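Local coordinates for BB0689 (Borrelia burgdorferi, PDB 4D53), which is of unknown function but is an outer surface lipoprotein of the bacterial CAP superfamily, at residues 38-43 against 112-116; 29-35 against 107-113. All coordinates share one frame; numbering follows the deposited sequence.

Contact 1 of 2, residues 38-43 against 112-116; sequences LEKVAK and KIGGY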
ATOM      1  N   LEU A  38      -6.550   7.217   1.277  1.00 25.27           N
ATOM      2  CA  LEU A  38      -5.317   6.401   1.105  1.00 23.61           C
ATOM      3  C   LEU A  38      -5.540   5.414  -0.024  1.00 21.14           C
ATOM      4  O   LEU A  38      -4.623   5.191  -0.815  1.00 21.18           O
ATOM      5  CB  LEU A  38      -4.895   5.676   2.381  1.00 22.21           C
ATOM      6  CG  LEU A  38      -4.433   6.591   3.511  1.00 23.50           C
ATOM      7  CD1 LEU A  38      -3.957   5.744   4.697  1.00 23.10           C
ATOM      8  CD2 LEU A  38      -3.337   7.548   3.103  1.00 24.12           C
ATOM      9  N   GLU A  39      -6.715   4.805  -0.127  1.00 20.31           N
ATOM     10  CA  GLU A  39      -6.967   3.876  -1.215  1.00 21.80           C
ATOM     11  C   GLU A  39      -6.856   4.564  -2.603  1.00 27.15           C
ATOM     12  O   GLU A  39      -6.318   3.991  -3.549  1.00 21.24           O
ATOM     13  CB  GLU A  39      -8.333   3.202  -1.106  1.00 25.74           C
ATOM     14  CG  GLU A  39      -8.353   2.077  -0.070  1.00 26.12           C
ATOM     15  CD  GLU A  39      -9.553   1.193  -0.178  1.00 27.42           C
ATOM     16  OE1 GLU A  39     -10.615   1.744  -0.482  1.00 27.88           O
ATOM     17  OE2 GLU A  39      -9.515  -0.015   0.101  1.00 23.61           O
ATOM     18  N   LYS A  40      -7.342   5.802  -2.679  1.00 26.28           N
ATOM     19  CA  LYS A  40      -7.312   6.552  -3.960  1.00 28.66           C
ATOM     20  C   LYS A  40      -5.856   6.916  -4.324  1.00 22.45           C
ATOM     21  O   LYS A  40      -5.448   6.720  -5.465  1.00 23.55           O
ATOM     22  CB  LYS A  40      -8.151   7.827  -3.860  1.00 31.44           C
ATOM     23  CG  LYS A  40      -8.229   8.649  -5.161  1.00 34.79           C
ATOM     24  CD  LYS A  40      -8.527  10.137  -5.013  1.00 46.01           C
ATOM     25  CE  LYS A  40      -9.737  10.408  -4.143  1.00 51.94           C
ATOM     26  NZ  LYS A  40      -9.781  11.867  -3.779  1.00 63.58           N
ATOM     27  N   VAL A  41      -5.088   7.380  -3.366  1.00 22.17           N
ATOM     28  CA  VAL A  41      -3.674   7.745  -3.596  1.00 23.34           C
ATOM     29  C   VAL A  41      -2.880   6.490  -4.021  1.00 22.63           C
ATOM     30  O   VAL A  41      -2.083   6.575  -4.941  1.00 21.89           O
ATOM     31  CB  VAL A  41      -3.070   8.424  -2.353  1.00 27.10           C
ATOM     32  CG1 VAL A  41      -1.598   8.756  -2.517  1.00 29.69           C
ATOM     33  CG2 VAL A  41      -3.837   9.733  -2.041  1.00 31.30           C
ATOM     34  N   ALA A  42      -3.098   5.357  -3.342  1.00 21.25           N
ATOM     35  CA  ALA A  42      -2.384   4.112  -3.654  1.00 20.82           C
ATOM     36  C   ALA A  42      -2.702   3.644  -5.046  1.00 20.68           C
ATOM     37  O   ALA A  42      -1.807   3.190  -5.764  1.00 19.60           O
ATOM     38  CB  ALA A  42      -2.717   3.033  -2.619  1.00 19.42           C
ATOM     39  N   LYS A  43      -3.974   3.708  -5.476  1.00 18.68           N
ATOM     40  CA  LYS A  43      -4.338   3.318  -6.786  1.00 19.88           C
ATOM     41  C   LYS A  43      -3.717   4.186  -7.894  1.00 19.99           C
ATOM     42  O   LYS A  43      -3.169   3.666  -8.862  1.00 21.56           O
ATOM     43  CB  LYS A  43      -5.884   3.265  -6.966  1.00 21.19           C
ATOM     44  CG  LYS A  43      -6.326   2.821  -8.353  1.00 23.40           C
ATOM     45  CD  LYS A  43      -7.881   2.778  -8.469  1.00 26.87           C
ATOM     46  CE  LYS A  43      -8.343   2.177  -9.784  1.00 28.55           C
ATOM     47  NZ  LYS A  43      -9.818   2.139  -9.848  1.00 33.23           N
ATOM     48  N   LYS A 112      -4.804   4.610  10.069  1.00 23.12           N
ATOM     49  CA  LYS A 112      -5.518   4.368   8.813  1.00 21.21           C
ATOM     50  C   LYS A 112      -4.591   3.592   7.836  1.00 21.38           C
ATOM     51  O   LYS A 112      -3.413   3.814   7.828  1.00 22.29           O
ATOM     52  CB  LYS A 112      -5.860   5.705   8.145  1.00 25.22           C
ATOM     53  CG  LYS A 112      -6.727   6.633   9.017  1.00 23.98           C
ATOM     54  CD  LYS A 112      -8.053   6.049   9.406  1.00 26.09           C
ATOM     55  CE  LYS A 112      -8.812   6.966  10.393  1.00 33.32           C
ATOM     56  NZ  LYS A 112     -10.152   6.372  10.492  1.00 34.87           N
ATOM     57  N   ILE A 113      -5.204   2.783   6.988  1.00 20.47           N
ATOM     58  CA  ILE A 113      -4.536   2.047   5.921  1.00 22.77           C
ATOM     59  C   ILE A 113      -5.361   2.176   4.630  1.00 25.47           C
ATOM     60  O   ILE A 113      -6.623   2.227   4.640  1.00 23.42           O
ATOM     61  CB  ILE A 113      -4.366   0.556   6.290  1.00 21.18           C
ATOM     62  CG1 ILE A 113      -3.426  -0.190   5.361  1.00 21.11           C
ATOM     63  CG2 ILE A 113      -5.678  -0.184   6.417  1.00 20.97           C
ATOM     64  CD1 ILE A 113      -3.153  -1.617   5.783  1.00 23.40           C
ATOM     65  N   GLY A 114      -4.657   2.139   3.507  1.00 20.27           N
ATOM     66  CA  GLY A 114      -5.327   2.022   2.251  1.00 19.01           C
ATOM     67  C   GLY A 114      -4.355   1.538   1.177  1.00 19.47           C
ATOM     68  O   GLY A 114      -3.222   1.997   1.115  1.00 18.81           O
ATOM     69  N   GLY A 115      -4.799   0.607   0.368  1.00 17.66           N
ATOM     70  CA  GLY A 115      -3.922   0.079  -0.687  1.00 19.39           C
ATOM     71  C   GLY A 115      -4.600  -0.303  -1.930  1.00 21.69           C
ATOM     72  O   GLY A 115      -5.877  -0.221  -2.067  1.00 18.83           O
ATOM     73  N   TYR A 116      -3.812  -0.783  -2.855  1.00 16.74           N
ATOM     74  CA  TYR A 116      -4.318  -1.155  -4.193  1.00 19.56           C
ATOM     75  C   TYR A 116      -3.366  -2.176  -4.797  1.00 19.50           C
ATOM     76  O   TYR A 116      -2.122  -2.089  -4.587  1.00 18.64           O
ATOM     77  CB  TYR A 116      -4.478   0.100  -5.092  1.00 19.65           C
ATOM     78  CG  TYR A 116      -5.061  -0.238  -6.481  1.00 21.76           C
ATOM     79  CD1 TYR A 116      -6.446  -0.546  -6.642  1.00 29.07           C
ATOM     80  CD2 TYR A 116      -4.247  -0.371  -7.593  1.00 20.15           C
ATOM     81  CE1 TYR A 116      -6.980  -0.905  -7.893  1.00 29.96           C
ATOM     82  CE2 TYR A 116      -4.788  -0.707  -8.840  1.00 24.81           C
ATOM     83  CZ  TYR A 116      -6.146  -0.992  -8.967  1.00 28.98           C
ATOM     84  OH  TYR A 116      -6.591  -1.350 -10.234  1.00 32.28           O
TER

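Contact 2 of 2, residues 29-35 against 107-113; sequences LNHLEID and NTDTDKI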
ATOM      1  N   LEU A  29      -1.269  -4.965  18.419  1.00 23.26           N
ATOM      2  CA  LEU A  29      -1.053  -3.665  17.936  1.00 21.57           C
ATOM      3  C   LEU A  29      -2.394  -2.989  17.652  1.00 20.08           C
ATOM      4  O   LEU A  29      -3.457  -3.599  17.593  1.00 21.91           O
ATOM      5  CB  LEU A  29      -0.262  -3.734  16.600  1.00 21.71           C
ATOM      6  CG  LEU A  29       1.129  -4.327  16.748  1.00 23.67           C
ATOM      7  CD1 LEU A  29       1.791  -4.590  15.394  1.00 23.03           C
ATOM      8  CD2 LEU A  29       2.068  -3.508  17.619  1.00 26.20           C
ATOM      9  N   ASN A  30      -2.330  -1.728  17.349  1.00 22.52           N
ATOM     10  CA  ASN A  30      -3.606  -1.008  17.102  1.00 25.88           C
ATOM     11  C   ASN A  30      -4.290  -1.353  15.776  1.00 27.91           C
ATOM     12  O   ASN A  30      -3.643  -1.613  14.751  1.00 23.22           O
ATOM     13  CB  ASN A  30      -3.380   0.517  17.243  1.00 23.93           C
ATOM     14  CG  ASN A  30      -2.309   1.056  16.271  1.00 28.13           C
ATOM     15  OD1 ASN A  30      -1.150   0.667  16.359  1.00 26.00           O
ATOM     16  ND2 ASN A  30      -2.689   1.986  15.387  1.00 28.64           N
ATOM     17  N   HIS A  31      -5.607  -1.328  15.825  1.00 23.81           N
ATOM     18  CA  HIS A  31      -6.448  -1.645  14.671  1.00 27.48           C
ATOM     19  C   HIS A  31      -6.481  -0.489  13.688  1.00 27.34           C
ATOM     20  O   HIS A  31      -6.838   0.658  14.016  1.00 26.68           O
ATOM     21  CB  HIS A  31      -7.837  -1.990  15.102  1.00 29.98           C
ATOM     22  CG  HIS A  31      -8.722  -2.411  13.977  1.00 32.89           C
ATOM     23  ND1 HIS A  31      -9.689  -1.572  13.469  1.00 39.36           N
ATOM     24  CD2 HIS A  31      -8.782  -3.548  13.251  1.00 39.68           C
ATOM     25  CE1 HIS A  31     -10.327  -2.179  12.487  1.00 39.67           C
ATOM     26  NE2 HIS A  31      -9.811  -3.388  12.347  1.00 44.10           N
ATOM     27  N   LEU A  32      -6.089  -0.805  12.463  1.00 22.24           N
ATOM     28  CA  LEU A  32      -6.110   0.156  11.388  1.00 24.34           C
ATOM     29  C   LEU A  32      -7.474   0.153  10.662  1.00 23.48           C
ATOM     30  O   LEU A  32      -8.038  -0.931  10.381  1.00 26.10           O
ATOM     31  CB  LEU A  32      -4.996  -0.175  10.383  1.00 24.83           C
ATOM     32  CG  LEU A  32      -3.576  -0.159  10.941  1.00 24.16           C
ATOM     33  CD1 LEU A  32      -2.603  -0.685   9.889  1.00 23.34           C
ATOM     34  CD2 LEU A  32      -3.217   1.231  11.412  1.00 26.27           C
ATOM     35  N   GLU A  33      -7.991   1.345  10.334  1.00 25.78           N
ATOM     36  CA  GLU A  33      -9.279   1.431   9.590  1.00 24.36           C
ATOM     37  C   GLU A  33      -8.962   1.760   8.148  1.00 23.77           C
ATOM     38  O   GLU A  33      -8.094   2.578   7.882  1.00 21.88           O
ATOM     39  CB  GLU A  33     -10.124   2.576  10.167  1.00 32.27           C
ATOM     40  CG  GLU A  33     -10.629   2.151  11.553  1.00 39.42           C
ATOM     41  CD  GLU A  33     -11.499   3.187  12.268  1.00 49.06           C
ATOM     42  OE1 GLU A  33     -11.835   4.263  11.686  1.00 51.83           O
ATOM     43  OE2 GLU A  33     -11.858   2.877  13.430  1.00 58.33           O
ATOM     44  N   ILE A  34      -9.645   1.116   7.258  1.00 24.14           N
ATOM     45  CA  ILE A  34      -9.442   1.396   5.790  1.00 26.82           C
ATOM     46  C   ILE A  34      -9.880   2.783   5.458  1.00 30.83           C
ATOM     47  O   ILE A  34     -10.959   3.202   5.925  1.00 24.69           O
ATOM     48  CB  ILE A  34     -10.198   0.392   4.954  1.00 27.45           C
ATOM     49  CG1 ILE A  34      -9.668  -1.007   5.229  1.00 27.45           C
ATOM     50  CG2 ILE A  34     -10.018   0.717   3.454  1.00 32.96           C
ATOM     51  CD1 ILE A  34     -10.613  -2.112   4.801  1.00 29.44           C
ATOM     52  N   ASP A  35      -9.077   3.542   4.715  1.00 24.40           N
ATOM     53  CA  ASP A  35      -9.369   4.948   4.459  1.00 27.11           C
ATOM     54  C   ASP A  35      -9.479   5.191   2.950  1.00 30.23           C
ATOM     55  O   ASP A  35      -8.549   4.819   2.165  1.00 23.07           O
ATOM     56  CB  ASP A  35      -8.268   5.805   5.044  1.00 30.87           C
ATOM     57  CG  ASP A  35      -8.500   7.300   4.813  1.00 36.37           C
ATOM     58  OD1 ASP A  35      -9.197   7.889   5.636  1.00 35.89           O
ATOM     59  OD2 ASP A  35      -7.968   7.894   3.834  1.00 32.12           O
ATOM     60  N   ASN A 107       3.798  -1.002  12.579  1.00 21.90           N
ATOM     61  CA  ASN A 107       3.887   0.341  13.147  1.00 22.85           C
ATOM     62  C   ASN A 107       2.714   0.652  14.126  1.00 23.28           C
ATOM     63  O   ASN A 107       1.605   0.155  13.971  1.00 22.52           O
ATOM     64  CB  ASN A 107       4.072   1.388  12.098  1.00 24.73           C
ATOM     65  CG  ASN A 107       2.785   1.867  11.502  1.00 27.40           C
ATOM     66  OD1 ASN A 107       2.218   1.330  10.513  1.00 25.87           O
ATOM     67  ND2 ASN A 107       2.219   2.831  12.203  1.00 24.02           N
ATOM     68  N   THR A 108       3.015   1.495  15.110  1.00 26.51           N
ATOM     69  CA  THR A 108       1.989   1.999  16.061  1.00 27.67           C
ATOM     70  C   THR A 108       1.725   3.450  15.877  1.00 27.38           C
ATOM     71  O   THR A 108       1.017   4.032  16.688  1.00 29.72           O
ATOM     72  CB  THR A 108       2.458   1.852  17.547  1.00 26.27           C
ATOM     73  OG1 THR A 108       3.695   2.534  17.752  1.00 29.28           O
ATOM     74  CG2 THR A 108       2.558   0.496  17.876  1.00 29.60           C
ATOM     75  N   ASP A 109       2.269   4.066  14.830  1.00 26.04           N
ATOM     76  CA  ASP A 109       2.186   5.469  14.603  1.00 28.73           C
ATOM     77  C   ASP A 109       0.932   5.873  13.818  1.00 30.38           C
ATOM     78  O   ASP A 109       0.721   7.055  13.663  1.00 37.37           O
ATOM     79  CB  ASP A 109       3.302   6.021  13.729  1.00 36.33           C
ATOM     80  CG  ASP A 109       4.649   5.948  14.305  1.00 44.82           C
ATOM     81  OD1 ASP A 109       4.791   5.643  15.539  1.00 48.97           O
ATOM     82  OD2 ASP A 109       5.552   6.191  13.422  1.00 39.56           O
ATOM     83  N   THR A 110       0.270   4.938  13.135  1.00 26.27           N
ATOM     84  CA  THR A 110      -0.737   5.301  12.102  1.00 24.88           C
ATOM     85  C   THR A 110      -2.031   4.653  12.556  1.00 23.45           C
ATOM     86  O   THR A 110      -1.979   3.650  13.250  1.00 25.36           O
ATOM     87  CB  THR A 110      -0.339   4.817  10.665  1.00 23.59           C
ATOM     88  OG1 THR A 110      -0.163   3.393  10.717  1.00 23.32           O
ATOM     89  CG2 THR A 110       0.879   5.521  10.153  1.00 27.34           C
ATOM     90  N   ASP A 111      -3.206   5.206  12.188  1.00 23.25           N
ATOM     91  CA  ASP A 111      -4.453   4.561  12.450  1.00 24.77           C
ATOM     92  C   ASP A 111      -5.271   4.212  11.246  1.00 25.32           C
ATOM     93  O   ASP A 111      -6.321   3.584  11.369  1.00 22.37           O
ATOM     94  CB  ASP A 111      -5.331   5.331  13.491  1.00 31.76           C
ATOM     95  CG  ASP A 111      -5.662   6.738  13.083  1.00 33.74           C
ATOM     96  OD1 ASP A 111      -5.189   7.231  12.060  1.00 27.30           O
ATOM     97  OD2 ASP A 111      -6.414   7.376  13.844  1.00 36.70           O
ATOM     98  N   LYS A 112      -4.804   4.610  10.069  1.00 23.12           N
ATOM     99  CA  LYS A 112      -5.518   4.368   8.813  1.00 21.21           C
ATOM    100  C   LYS A 112      -4.591   3.592   7.836  1.00 21.38           C
ATOM    101  O   LYS A 112      -3.413   3.814   7.828  1.00 22.29           O
ATOM    102  CB  LYS A 112      -5.860   5.705   8.145  1.00 25.22           C
ATOM    103  CG  LYS A 112      -6.727   6.633   9.017  1.00 23.98           C
ATOM    104  CD  LYS A 112      -8.053   6.049   9.406  1.00 26.09           C
ATOM    105  CE  LYS A 112      -8.812   6.966  10.393  1.00 33.32           C
ATOM    106  NZ  LYS A 112     -10.152   6.372  10.492  1.00 34.87           N
ATOM    107  N   ILE A 113      -5.204   2.783   6.988  1.00 20.47           N
ATOM    108  CA  ILE A 113      -4.536   2.047   5.921  1.00 22.77           C
ATOM    109  C   ILE A 113      -5.361   2.176   4.630  1.00 25.47           C
ATOM    110  O   ILE A 113      -6.623   2.227   4.640  1.00 23.42           O
ATOM    111  CB  ILE A 113      -4.366   0.556   6.290  1.00 21.18           C
ATOM    112  CG1 ILE A 113      -3.426  -0.190   5.361  1.00 21.11           C
ATOM    113  CG2 ILE A 113      -5.678  -0.184   6.417  1.00 20.97           C
ATOM    114  CD1 ILE A 113      -3.153  -1.617   5.783  1.00 23.40           C
TER

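Contact 1 of 2, residues 38-43 against 112-116
Lys-43 and Tyr-116 meet because both side chains leave the backbone with CG anti to the backbone N (chi1 -179° in Lys-43, -178° in Tyr-116). The lysine chain is fully extended beyond that point and lies over one face of the tyrosine ring. This is helix-on-sheet packing in the alpha-beta-alpha sandwich of the CAP fold: helix 36-52 lies on strand 112-119, and the short segments cross at -33°. Lys-43 CG sits 3.6 Å from the centroid of the Tyr-116 ring and almost on its normal, a CH-pi contact. The rest of the chain crosses the same face obliquely. CB is over Tyr-116 CG, CD is near CE1, and CE comes close to both CE1 and CZ. The aliphatic chain of Lys-43 thus lies along one ring face.

Further back, the helix comes down on two glycines. Leu-38 CB is 3.7 Å from Gly-114 CA, and Glu-39 CG is 3.8 Å from that same Gly-114 CA. With no side chain at Gly-114 between them, the axes of the short segments approach to 5.9 Å. Ala-42 is the small residue on the helix side; its CB rests 3.7 Å from Gly-115 CA. No hydrogen bond links the two segments directly. Tyr-17 joins them instead: its OH is hydrogen-bonded to both Glu-39 OE2 and Gly-115 N. Leu-38 also packs against Ile-68 of helix 64-69. At the start of the strand, Leu-38 CD1 reaches back along the strand from Gly-114 and lies 3.7 Å from Lys-112 O and 3.9 Å from Lys-112 CB.

Contact 2 of 2, residues 29-35 against 107-113
Lys-112 and Glu-33 lie side by side and point the same way, on the same face of the sheet. From Lys-112 CB the chain can be followed outward. CB packs 3.9 Å from Asp-35 CB and is equally near Glu-33 O. A bend at chi2 (-60°) turns the chain along Glu-33, where Lys-112 CD passes 3.8 Å from Glu-33 O and also nears Glu-33 CB. At the tip, Lys-112 NZ forms a salt bridge with Glu-33 OE1 at 3.0 Å; its hydrogen bond is weak. Glu-33 is exposed and Lys-112 partly so.

Beneath this pair the backbones run parallel. Strand 33-34 is the short outermost strand of the CAP-domain sheet and pairs with the start of strand 112-119. Asp-111 O accepts from Glu-33 N, Glu-33 O from Ile-113 N, and Ile-113 O from Asp-35 N. On the other side of strand 112-119, Asp-111 and Lys-112 both face Gly-132 in a classic beta bulge. Asp-35 closes the pairing through its N and is also the N-cap of helix 36-52. Its OD2 accepts from Leu-38 N, and its OD1 forms a salt bridge with Arg-134.

Ile-34 and Ile-113 point to the opposite face. Leu-32, just before the strand, crosses Ile-113 at about a right angle, with Leu-32 CB 4.0 Å from Ile-113 CG2. Leu-32 CD2 lies 3.3 Å from Thr-110 O. That Thr-110 O also accepts Asn-30 ND2 at 2.8 Å. The acceptor lies in the amide plane of Asn-30, but the bond is bent, with 138° at the hydrogen. Asn-30 OD1 is turned to Thr-108, 3.4 Å from Thr-108 CA. Farther out, Leu-29 CD2 touches Thr-108 CG2.

In the fold
Contacts 1 and 2 are successive uses of one strand. In contact 2 the beginning of strand 112-119 pairs with strand 33-34 within the sheet. In contact 1 the same strand receives helix 36-52 on a face. Lys-112 and Ile-113 belong to both, and the contact centres are about 12 Å apart. The chain passes directly from strand 33-34 into helix 36-52, so the edge pairing leads straight into the helix through the N-cap Asp-35. The two also touch: Glu-39 OE2 packs 3.5 Å from Ile-34 CG2. Tyr-17 of helix 10-26 spans both: its OH bonds within contact 1 and its side chain packs on Ile-34 and Ile-113 of contact 2. Contact 1 lies nearer the chain centre, about 6 Å against 12 Å between centres.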